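PDB 4S3I: DNA polymerase III subunit beta from Helicobacter pylori 26695, which forms a sliding clamp that tethers DNA polymerases and other proteins to DNA and makes replication processive. Local coordinates for residues Gly70-Lys75 with Leu98-Asn103; Ser218-Gly223 with Val227-Met232; Leu282-Asn287 with Phe339-Asn344. All coordinates share one frame; numbering follows the deposited sequence. Where two conformers were deposited one is given.

Interaction 1: Gly70-Lys75 with Leu98-Asn103; sequences GTINGK and LAIKQN
Ile72 and Leu98 lie where two strands from different sheets come nearest, their CA atoms 7.2 Å apart. That gap is too wide for backbone pairing, and no hydrogen bond joins Gly70-Lys75 to Leu98-Asn103. Strand 68-73 ends at Asn73, the N-cap of helix 74-82, whereas Leu98-Gln102 run on as extended strand. The contact is therefore made by side chains alone. The delta methyl of Ile72 carries it: CG1 is anti to the backbone N (chi1 -172°), which, with CD1 continuing the zigzag, leaves CD1 as the far end of the branch. There Ile72 CD1 meets Leu98 CD2 at 3.5 Å, a tight methyl-methyl approach, with the two side chains crossing at about a right angle. Leu98 is extended in the same way, its CG opposite the backbone N (chi1 -179°) and CD2 the outermost methyl of the chain. Two residues on, Ile100 points to the same side of its strand, and its CD1 lies 4.3 Å from Ile72 CD1, a looser contact. Ile72 CD1 thus touches two branched side chains, two residues apart on the same face of strand 97-102, a small apolar interface between sheet layers in which all three residues are buried. The backbone bonds of each strand go to its own sheet: Ile72 pairs with Ile35, while Leu98 pairs with Leu109 and Ala99 with Glu92. Asn73 OD1 caps the helix by accepting from Lys76 N. From that helix Phe77 packs on both Ile72 and Ile100, Ile80 also reaches Ile100, and Leu109 of strand 105-110 touches Ile72, placing the contact between the two sheets of the N-terminal domain and beneath helix 74-82.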
loop_
_atom_site.group_PDB
_atom_site.type_symbol
_atom_site.label_atom_id
_atom_site.label_comp_id
_atom_site.label_asym_id
_atom_site.label_seq_id
_atom_site.Cartn_x
_atom_site.Cartn_y
_atom_site.Cartn_z
ATOM N N GLY A 70 -29.178 -6.030 -19.750
ATOM C CA GLY A 70 -28.519 -4.765 -20.050
ATOM C C GLY A 70 -27.027 -4.881 -19.752
ATOM O O GLY A 70 -26.555 -5.957 -19.390
ATOM N N THR A 71 -26.276 -3.791 -19.919
ATOM C CA THR A 71 -24.843 -3.779 -19.584
ATOM C C THR A 71 -24.508 -2.452 -18.948
ATOM O O THR A 71 -25.230 -1.479 -19.145
ATOM C CB THR A 71 -23.932 -3.903 -20.821
ATOM O OG1 THR A 71 -23.790 -2.611 -21.432
ATOM C CG2 THR A 71 -24.490 -4.906 -21.831
ATOM N N ILE A 72 -23.394 -2.396 -18.224
ATOM C CA ILE A 72 -22.983 -1.169 -17.567
ATOM C C ILE A 72 -21.480 -1.222 -17.309
ATOM O O ILE A 72 -20.921 -2.299 -17.069
ATOM C CB ILE A 72 -23.771 -0.966 -16.237
ATOM C CG1 ILE A 72 -23.498 0.404 -15.623
ATOM C CG2 ILE A 72 -23.515 -2.110 -15.244
ATOM C CD1 ILE A 72 -24.064 0.568 -14.215
ATOM N N ASN A 73 -20.831 -0.063 -17.386
ATOM C CA ASN A 73 -19.414 0.044 -17.049
ATOM C C ASN A 73 -19.179 -0.406 -15.607
ATOM O O ASN A 73 -19.692 0.203 -14.666
ATOM C CB ASN A 73 -18.926 1.480 -17.228
ATOM C CG ASN A 73 -17.431 1.616 -17.005
ATOM O OD1 ASN A 73 -16.979 1.771 -15.880
ATOM N ND2 ASN A 73 -16.658 1.559 -18.090
ATOM N N GLY A 74 -18.414 -1.478 -15.438
ATOM C CA GLY A 74 -18.235 -2.087 -14.126
ATOM C C GLY A 74 -17.494 -1.231 -13.113
ATOM O O GLY A 74 -17.787 -1.264 -11.919
ATOM N N LYS A 75 -16.522 -0.459 -13.579
ATOM C CA LYS A 75 -15.738 0.355 -12.644
ATOM C C LYS A 75 -16.564 1.528 -12.113
ATOM O O LYS A 75 -16.581 1.796 -10.913
ATOM C CB LYS A 75 -14.445 0.856 -13.296
ATOM C CG LYS A 75 -13.622 1.808 -12.390
ATOM C CD LYS A 75 -12.565 2.571 -13.193
ATOM C CE LYS A 75 -11.583 3.306 -12.278
ATOM N NZ LYS A 75 -12.243 4.305 -11.399
ATOM N N LEU A 98 -28.898 2.885 -17.960
ATOM C CA LEU A 98 -29.266 2.256 -16.698
ATOM C C LEU A 98 -29.390 3.319 -15.619
ATOM O O LEU A 98 -28.435 4.072 -15.372
ATOM C CB LEU A 98 -28.217 1.238 -16.256
ATOM C CG LEU A 98 -28.606 0.552 -14.940
ATOM C CD1 LEU A 98 -29.865 -0.277 -15.160
ATOM C CD2 LEU A 98 -27.492 -0.310 -14.354
ATOM N N ALA A 99 -30.547 3.383 -14.962
ATOM C CA ALA A 99 -30.729 4.340 -13.863
ATOM C C ALA A 99 -30.469 3.666 -12.523
ATOM O O ALA A 99 -30.890 2.527 -12.301
ATOM C CB ALA A 99 -32.120 4.958 -13.895
ATOM N N ILE A 100 -29.776 4.366 -11.630
ATOM C CA ILE A 100 -29.525 3.848 -10.292
ATOM C C ILE A 100 -30.108 4.826 -9.277
ATOM O O ILE A 100 -29.761 6.008 -9.296
ATOM C CB ILE A 100 -28.024 3.717 -10.026
ATOM C CG1 ILE A 100 -27.373 2.751 -11.025
ATOM C CG2 ILE A 100 -27.753 3.291 -8.576
ATOM C CD1 ILE A 100 -25.837 2.878 -11.051
ATOM N N LYS A 101 -30.982 4.353 -8.390
ATOM C CA LYS A 101 -31.616 5.263 -7.431
ATOM C C LYS A 101 -31.512 4.743 -6.015
ATOM O O LYS A 101 -31.661 3.544 -5.762
ATOM C CB LYS A 101 -33.090 5.504 -7.772
ATOM C CG LYS A 101 -33.425 5.433 -9.237
ATOM C CD LYS A 101 -33.500 6.811 -9.857
ATOM C CE LYS A 101 -34.651 7.616 -9.277
ATOM N NZ LYS A 101 -34.848 8.903 -10.009
ATOM N N GLN A 102 -31.232 5.652 -5.093
ATOM C CA GLN A 102 -31.298 5.341 -3.680
ATOM C C GLN A 102 -31.776 6.609 -3.000
ATOM O O GLN A 102 -30.993 7.540 -2.812
ATOM C CB GLN A 102 -29.928 4.941 -3.122
ATOM C CG GLN A 102 -29.969 4.579 -1.647
ATOM C CD GLN A 102 -28.595 4.398 -1.046
ATOM O OE1 GLN A 102 -27.867 5.370 -0.828
ATOM N NE2 GLN A 102 -28.228 3.148 -0.769
ATOM N N ASN A 103 -33.069 6.648 -2.683
ATOM C CA ASN A 103 -33.684 7.792 -2.011
ATOM C C ASN A 103 -33.431 9.099 -2.748
ATOM O O ASN A 103 -33.954 9.302 -3.844
ATOM C CB ASN A 103 -33.229 7.903 -0.555
ATOM C CG ASN A 103 -34.046 8.915 0.234
ATOM O OD1 ASN A 103 -35.098 9.378 -0.224
ATOM N ND2 ASN A 103 -33.572 9.260 1.422
#

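Interaction 2: Ser218-Gly223 with Val227-Met232; sequences SFKSDG and VIENEM
The Phe219 ring leans obliquely on its cross-strand neighbour Ile228, the ring atom Phe219 CD2 lying 3.7 Å from Ile228 CG1; Ile129 of the adjoining strand 127-131 also touches Phe219. On the other face of the sheet stand Ser218, Lys220, Val227 and Glu229. There Lys220 passes at a slant across the Glu229 side chain, with Lys220 CD 3.6 Å from Glu229 OE1. The charged ends do not meet, Lys220 NZ remaining 5.2 Å from Glu229 OE1, although their opposite charges probably attract. A water ties this face together: it accepts from Ser218 OG at 2.6 Å and donates to Val227 O and Glu229 OE1. With chi1 63°, Ser218 OG stands between its own N and carbonyl carbon, close to the Glu229 side chain. Four backbone bonds zip the strands, two in the Ser218-Glu229 pair and two in the Lys220-Val227 pair; Val227 N to Lys220 O is short and nearly straight (2.7 Å, 173°). Between them, Phe219 and Ile228 form a non-hydrogen-bonded pair with CA atoms 4.6 Å apart. At the end of the strand, Ser221 OG accepts from Gly223 N at 3.0 Å in an ST turn. This alternation of hydrogen-bonded and non-hydrogen-bonded pairs, with a short connection, marks an antiparallel beta hairpin, here within the central domain of the clamp.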
loop_
_atom_site.group_PDB
_atom_site.type_symbol
_atom_site.label_atom_id
_atom_site.label_comp_id
_atom_site.label_asym_id
_atom_site.label_seq_id
_atom_site.Cartn_x
_atom_site.Cartn_y
_atom_site.Cartn_z
ATOM N N SER A 218 -17.120 -27.118 -7.275
ATOM C CA SER A 218 -16.803 -28.165 -8.231
ATOM C C SER A 218 -15.735 -27.641 -9.178
ATOM O O SER A 218 -15.627 -26.430 -9.388
ATOM C CB SER A 218 -18.042 -28.551 -9.022
ATOM O OG SER A 218 -18.494 -27.453 -9.770
ATOM N N PHE A 219 -14.943 -28.546 -9.735
ATOM C CA PHE A 219 -13.990 -28.203 -10.774
ATOM C C PHE A 219 -14.240 -29.153 -11.921
ATOM O O PHE A 219 -14.243 -30.377 -11.726
ATOM C CB PHE A 219 -12.542 -28.354 -10.275
ATOM C CG PHE A 219 -11.498 -28.221 -11.372
ATOM C CD1 PHE A 219 -11.209 -29.288 -12.226
ATOM C CD2 PHE A 219 -10.798 -27.032 -11.536
ATOM C CE1 PHE A 219 -10.250 -29.155 -13.233
ATOM C CE2 PHE A 219 -9.836 -26.898 -12.537
ATOM C CZ PHE A 219 -9.561 -27.957 -13.380
ATOM N N LYS A 220 -14.448 -28.602 -13.114
ATOM C CA LYS A 220 -14.652 -29.423 -14.302
ATOM C C LYS A 220 -13.847 -28.906 -15.476
ATOM O O LYS A 220 -13.610 -27.706 -15.596
ATOM C CB LYS A 220 -16.131 -29.461 -14.700
ATOM C CG LYS A 220 -17.073 -30.002 -13.651
ATOM C CD LYS A 220 -18.442 -29.347 -13.793
ATOM C CE LYS A 220 -19.472 -29.982 -12.879
ATOM N NZ LYS A 220 -19.850 -31.346 -13.343
ATOM N N SER A 221 -13.474 -29.815 -16.366
ATOM C CA SER A 221 -12.722 -29.432 -17.548
ATOM C C SER A 221 -13.038 -30.312 -18.744
ATOM O O SER A 221 -13.301 -31.519 -18.604
ATOM C CB SER A 221 -11.224 -29.451 -17.267
ATOM O OG SER A 221 -10.520 -29.125 -18.444
ATOM N N ASP A 222 -13.016 -29.705 -19.928
ATOM C CA ASP A 222 -13.211 -30.470 -21.152
ATOM C C ASP A 222 -11.904 -30.566 -21.933
ATOM O O ASP A 222 -11.885 -30.976 -23.103
ATOM C CB ASP A 222 -14.328 -29.872 -22.011
ATOM C CG ASP A 222 -14.053 -28.433 -22.429
ATOM O OD1 ASP A 222 -13.087 -27.817 -21.935
ATOM O OD2 ASP A 222 -14.829 -27.908 -23.258
ATOM N N GLY A 223 -10.807 -30.199 -21.272
ATOM C CA GLY A 223 -9.498 -30.244 -21.897
ATOM C C GLY A 223 -9.191 -28.960 -22.647
ATOM O O GLY A 223 -8.087 -28.790 -23.169
ATOM N N VAL A 227 -13.827 -24.979 -15.638
ATOM C CA VAL A 227 -14.942 -24.262 -15.043
ATOM C C VAL A 227 -15.043 -24.600 -13.559
ATOM O O VAL A 227 -15.080 -25.773 -13.184
ATOM C CB VAL A 227 -16.260 -24.611 -15.769
ATOM C CG1 VAL A 227 -17.462 -24.006 -15.037
ATOM C CG2 VAL A 227 -16.203 -24.134 -17.213
ATOM N N ILE A 228 -15.084 -23.575 -12.713
ATOM C CA ILE A 228 -15.201 -23.791 -11.278
ATOM C C ILE A 228 -16.491 -23.161 -10.775
ATOM O O ILE A 228 -16.774 -21.996 -11.075
ATOM C CB ILE A 228 -13.995 -23.199 -10.537
ATOM C CG1 ILE A 228 -12.718 -23.916 -10.978
ATOM C CG2 ILE A 228 -14.167 -23.309 -9.037
ATOM C CD1 ILE A 228 -11.445 -23.343 -10.364
ATOM N N GLU A 229 -17.284 -23.927 -10.027
ATOM C CA GLU A 229 -18.591 -23.445 -9.582
ATOM C C GLU A 229 -18.870 -23.696 -8.099
ATOM O O GLU A 229 -18.576 -24.775 -7.572
ATOM C CB GLU A 229 -19.720 -24.081 -10.417
ATOM C CG GLU A 229 -19.405 -24.303 -11.880
ATOM C CD GLU A 229 -20.449 -25.157 -12.599
ATOM O OE1 GLU A 229 -20.063 -26.186 -13.208
ATOM O OE2 GLU A 229 -21.648 -24.793 -12.557
ATOM N N ASN A 230 -19.431 -22.688 -7.431
ATOM C CA ASN A 230 -20.131 -22.903 -6.158
ATOM C C ASN A 230 -21.516 -22.279 -6.261
ATOM O O ASN A 230 -21.982 -22.022 -7.379
ATOM C CB ASN A 230 -19.339 -22.385 -4.949
ATOM C CG ASN A 230 -19.088 -20.888 -4.991
ATOM O OD1 ASN A 230 -19.638 -20.151 -5.830
ATOM N ND2 ASN A 230 -18.244 -20.423 -4.080
ATOM N N GLU A 231 -22.182 -22.025 -5.136
ATOM C CA GLU A 231 -23.570 -21.569 -5.236
ATOM C C GLU A 231 -23.672 -20.167 -5.844
ATOM O O GLU A 231 -24.586 -19.896 -6.627
ATOM C CB GLU A 231 -24.312 -21.668 -3.897
ATOM C CG GLU A 231 -25.830 -21.870 -4.056
ATOM C CD GLU A 231 -26.416 -22.839 -3.029
ATOM O OE1 GLU A 231 -27.423 -22.479 -2.374
ATOM O OE2 GLU A 231 -25.875 -23.961 -2.887
ATOM N N MET A 232 -22.714 -19.299 -5.518
ATOM C CA MET A 232 -22.738 -17.916 -6.010
ATOM C C MET A 232 -22.021 -17.683 -7.358
ATOM O O MET A 232 -22.456 -16.850 -8.163
ATOM C CB MET A 232 -22.179 -16.951 -4.949
ATOM C CG MET A 232 -22.113 -15.498 -5.419
ATOM S SD MET A 232 -21.585 -14.318 -4.150
ATOM C CE MET A 232 -21.519 -12.806 -5.134
HETATM O O HOH W 1 -17.529 -26.768 -12.110
#

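Interaction 3: Leu282-Asn287 with Phe339-Asn344; sequences LTLEKN and FVLRCN
Leu341 touches both Leu282 and Leu284 through a single methyl, CD2. Leu341 CD2 reaches Leu282 CD2 at 4.1 Å, the two side chains pointing at each other tip to tip, and it lies 4.0 Å from Leu284 CD1, where the chains cross obliquely. In Leu282 and Leu341 alike CG is anti to the backbone N; with chi1 169° and chi2 near 66° in both, CD2 is the methyl farthest from the backbone. Leu284 turns its CG beside the backbone N instead (chi1 -68°), yet its CD1 still ends the extended branch. All three leucines are buried.

The backbones stay far apart, with 10.9 Å between Leu284 CA and Leu341 CA, and no hydrogen bond spans the gap. Backbone bonds of strand 279-284 go instead to its own sheet, from Leu282 to Leu320 and from Leu284 to Phe318. No polar group bridges the segments either; Arg342, on the other side of its strand from Leu341, bonds to Gln353 and Ser258 on neighbouring strands.

Aromatic and aliphatic side chains extend the apolar layer: Phe291 touches Leu282, Phe259 and Ala289 touch Leu284, and Phe350, Ile352 and Leu261 touch Leu341. Strand 279-284 and strand 338-343 belong to different antiparallel sheets, so the leucine cluster lies between two sheets of the C-terminal domain, consistent with the DNA clamp fold.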
loop_
_atom_site.group_PDB
_atom_site.type_symbol
_atom_site.label_atom_id
_atom_site.label_comp_id
_atom_site.label_asym_id
_atom_site.label_seq_id
_atom_site.Cartn_x
_atom_site.Cartn_y
_atom_site.Cartn_z
ATOM N N LEU A 282 25.178 -21.825 3.468
ATOM C CA LEU A 282 24.687 -22.553 4.638
ATOM C C LEU A 282 25.699 -23.624 5.043
ATOM O O LEU A 282 26.114 -24.442 4.218
ATOM C CB LEU A 282 23.350 -23.229 4.317
ATOM C CG LEU A 282 22.825 -24.249 5.336
ATOM C CD1 LEU A 282 22.471 -23.542 6.641
ATOM C CD2 LEU A 282 21.609 -25.036 4.800
ATOM N N THR A 283 26.098 -23.625 6.307
ATOM C CA THR A 283 27.025 -24.645 6.779
ATOM C C THR A 283 26.371 -25.455 7.871
ATOM O O THR A 283 26.045 -24.922 8.931
ATOM C CB THR A 283 28.317 -24.049 7.344
ATOM O OG1 THR A 283 28.997 -23.288 6.333
ATOM C CG2 THR A 283 29.228 -25.177 7.842
ATOM N N LEU A 284 26.184 -26.746 7.617
ATOM C CA LEU A 284 25.591 -27.625 8.617
ATOM C C LEU A 284 26.667 -28.424 9.356
ATOM O O LEU A 284 27.528 -29.053 8.728
ATOM C CB LEU A 284 24.578 -28.560 7.966
ATOM C CG LEU A 284 23.333 -27.843 7.459
ATOM C CD1 LEU A 284 22.440 -28.810 6.723
ATOM C CD2 LEU A 284 22.588 -27.228 8.635
ATOM N N GLU A 285 26.621 -28.367 10.686
ATOM C CA GLU A 285 27.487 -29.168 11.550
ATOM C C GLU A 285 26.593 -29.976 12.450
ATOM O O GLU A 285 25.366 -29.842 12.382
ATOM C CB GLU A 285 28.400 -28.279 12.399
ATOM C CG GLU A 285 29.639 -27.793 11.679
ATOM C CD GLU A 285 30.391 -26.715 12.462
ATOM O OE1 GLU A 285 29.971 -26.388 13.599
ATOM O OE2 GLU A 285 31.395 -26.192 11.930
ATOM N N LYS A 286 27.189 -30.790 13.319
ATOM C CA LYS A 286 26.380 -31.703 14.117
ATOM C C LYS A 286 25.380 -30.979 15.014
ATOM O O LYS A 286 24.219 -31.382 15.116
ATOM C CB LYS A 286 27.244 -32.660 14.940
ATOM C CG LYS A 286 26.400 -33.655 15.728
ATOM C CD LYS A 286 27.233 -34.689 16.466
ATOM C CE LYS A 286 26.418 -35.315 17.587
ATOM N NZ LYS A 286 25.885 -34.272 18.515
ATOM N N ASN A 287 25.815 -29.895 15.645
ATOM C CA ASN A 287 24.921 -29.164 16.537
ATOM C C ASN A 287 24.854 -27.679 16.226
ATOM O O ASN A 287 24.556 -26.877 17.105
ATOM C CB ASN A 287 25.321 -29.358 18.005
ATOM C CG ASN A 287 25.139 -30.780 18.469
ATOM O OD1 ASN A 287 26.098 -31.554 18.489
ATOM N ND2 ASN A 287 23.901 -31.144 18.839
ATOM N N PHE A 339 11.205 -28.588 9.327
ATOM C CA PHE A 339 11.248 -28.997 7.943
ATOM C C PHE A 339 12.377 -29.995 7.733
ATOM O O PHE A 339 13.295 -30.114 8.558
ATOM C CB PHE A 339 11.399 -27.797 6.984
ATOM C CG PHE A 339 12.765 -27.135 7.014
ATOM C CD1 PHE A 339 13.074 -26.192 7.996
ATOM C CD2 PHE A 339 13.715 -27.418 6.035
ATOM C CE1 PHE A 339 14.326 -25.568 8.028
ATOM C CE2 PHE A 339 14.960 -26.800 6.050
ATOM C CZ PHE A 339 15.271 -25.860 7.056
ATOM N N VAL A 340 12.302 -30.712 6.625
ATOM C CA VAL A 340 13.349 -31.636 6.263
ATOM C C VAL A 340 14.042 -31.132 5.030
ATOM O O VAL A 340 13.398 -30.802 4.020
ATOM C CB VAL A 340 12.800 -33.044 6.044
ATOM C CG1 VAL A 340 13.911 -33.968 5.543
ATOM C CG2 VAL A 340 12.192 -33.564 7.336
ATOM N N LEU A 341 15.360 -31.050 5.123
ATOM C CA LEU A 341 16.186 -30.665 3.997
ATOM C C LEU A 341 16.881 -31.927 3.499
ATOM O O LEU A 341 17.673 -32.528 4.236
ATOM C CB LEU A 341 17.227 -29.637 4.453
ATOM C CG LEU A 341 18.335 -29.327 3.453
ATOM C CD1 LEU A 341 17.745 -28.643 2.252
ATOM C CD2 LEU A 341 19.416 -28.436 4.086
ATOM N N ARG A 342 16.582 -32.347 2.272
ATOM C CA ARG A 342 17.201 -33.549 1.708
ATOM C C ARG A 342 18.211 -33.183 0.632
ATOM O O ARG A 342 17.895 -32.461 -0.319
ATOM C CB ARG A 342 16.145 -34.500 1.117
ATOM C CG ARG A 342 15.018 -34.867 2.051
ATOM C CD ARG A 342 14.214 -36.054 1.511
ATOM N NE ARG A 342 12.951 -36.213 2.231
ATOM C CZ ARG A 342 12.828 -36.843 3.400
ATOM N NH1 ARG A 342 13.890 -37.388 3.983
ATOM N NH2 ARG A 342 11.639 -36.929 3.988
ATOM N N CYS A 343 19.426 -33.705 0.765
ATOM C CA CYS A 343 20.526 -33.315 -0.118
ATOM C C CYS A 343 21.316 -34.512 -0.627
ATOM O O CYS A 343 21.363 -35.568 0.013
ATOM C CB CYS A 343 21.522 -32.428 0.634
ATOM S SG CYS A 343 20.889 -30.882 1.327
ATOM N N ASN A 344 21.956 -34.318 -1.773
ATOM C CA ASN A 344 23.020 -35.199 -2.220
ATOM C C ASN A 344 24.293 -34.365 -2.244
ATOM O O ASN A 344 24.663 -33.782 -1.230
ATOM C CB ASN A 344 22.690 -35.793 -3.592
ATOM C CG ASN A 344 21.527 -36.753 -3.532
ATOM O OD1 ASN A 344 21.521 -37.676 -2.714
ATOM N ND2 ASN A 344 20.517 -36.521 -4.365
#

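Overall arrangement
Interactions 1 and 3 are alike in kind: methyl contacts between two sheets inside the N-terminal and C-terminal domains, fully buried, without a bond across. Their centres lie about 60 Å apart, on opposite sides of the chain's centre. Interaction 2 differs: it pairs neighbouring strands within one sheet of the central domain, through backbone hydrogen bonds and a bridging water, with a partly exposed lysine and glutamate on one face and a buried apolar pair on the other. Strand 68-73 of interaction 1 is an outermost strand of the same continuous sheet that holds the hairpin of interaction 2, with centres about 29 Å apart, whereas interaction 3 uses other sheets.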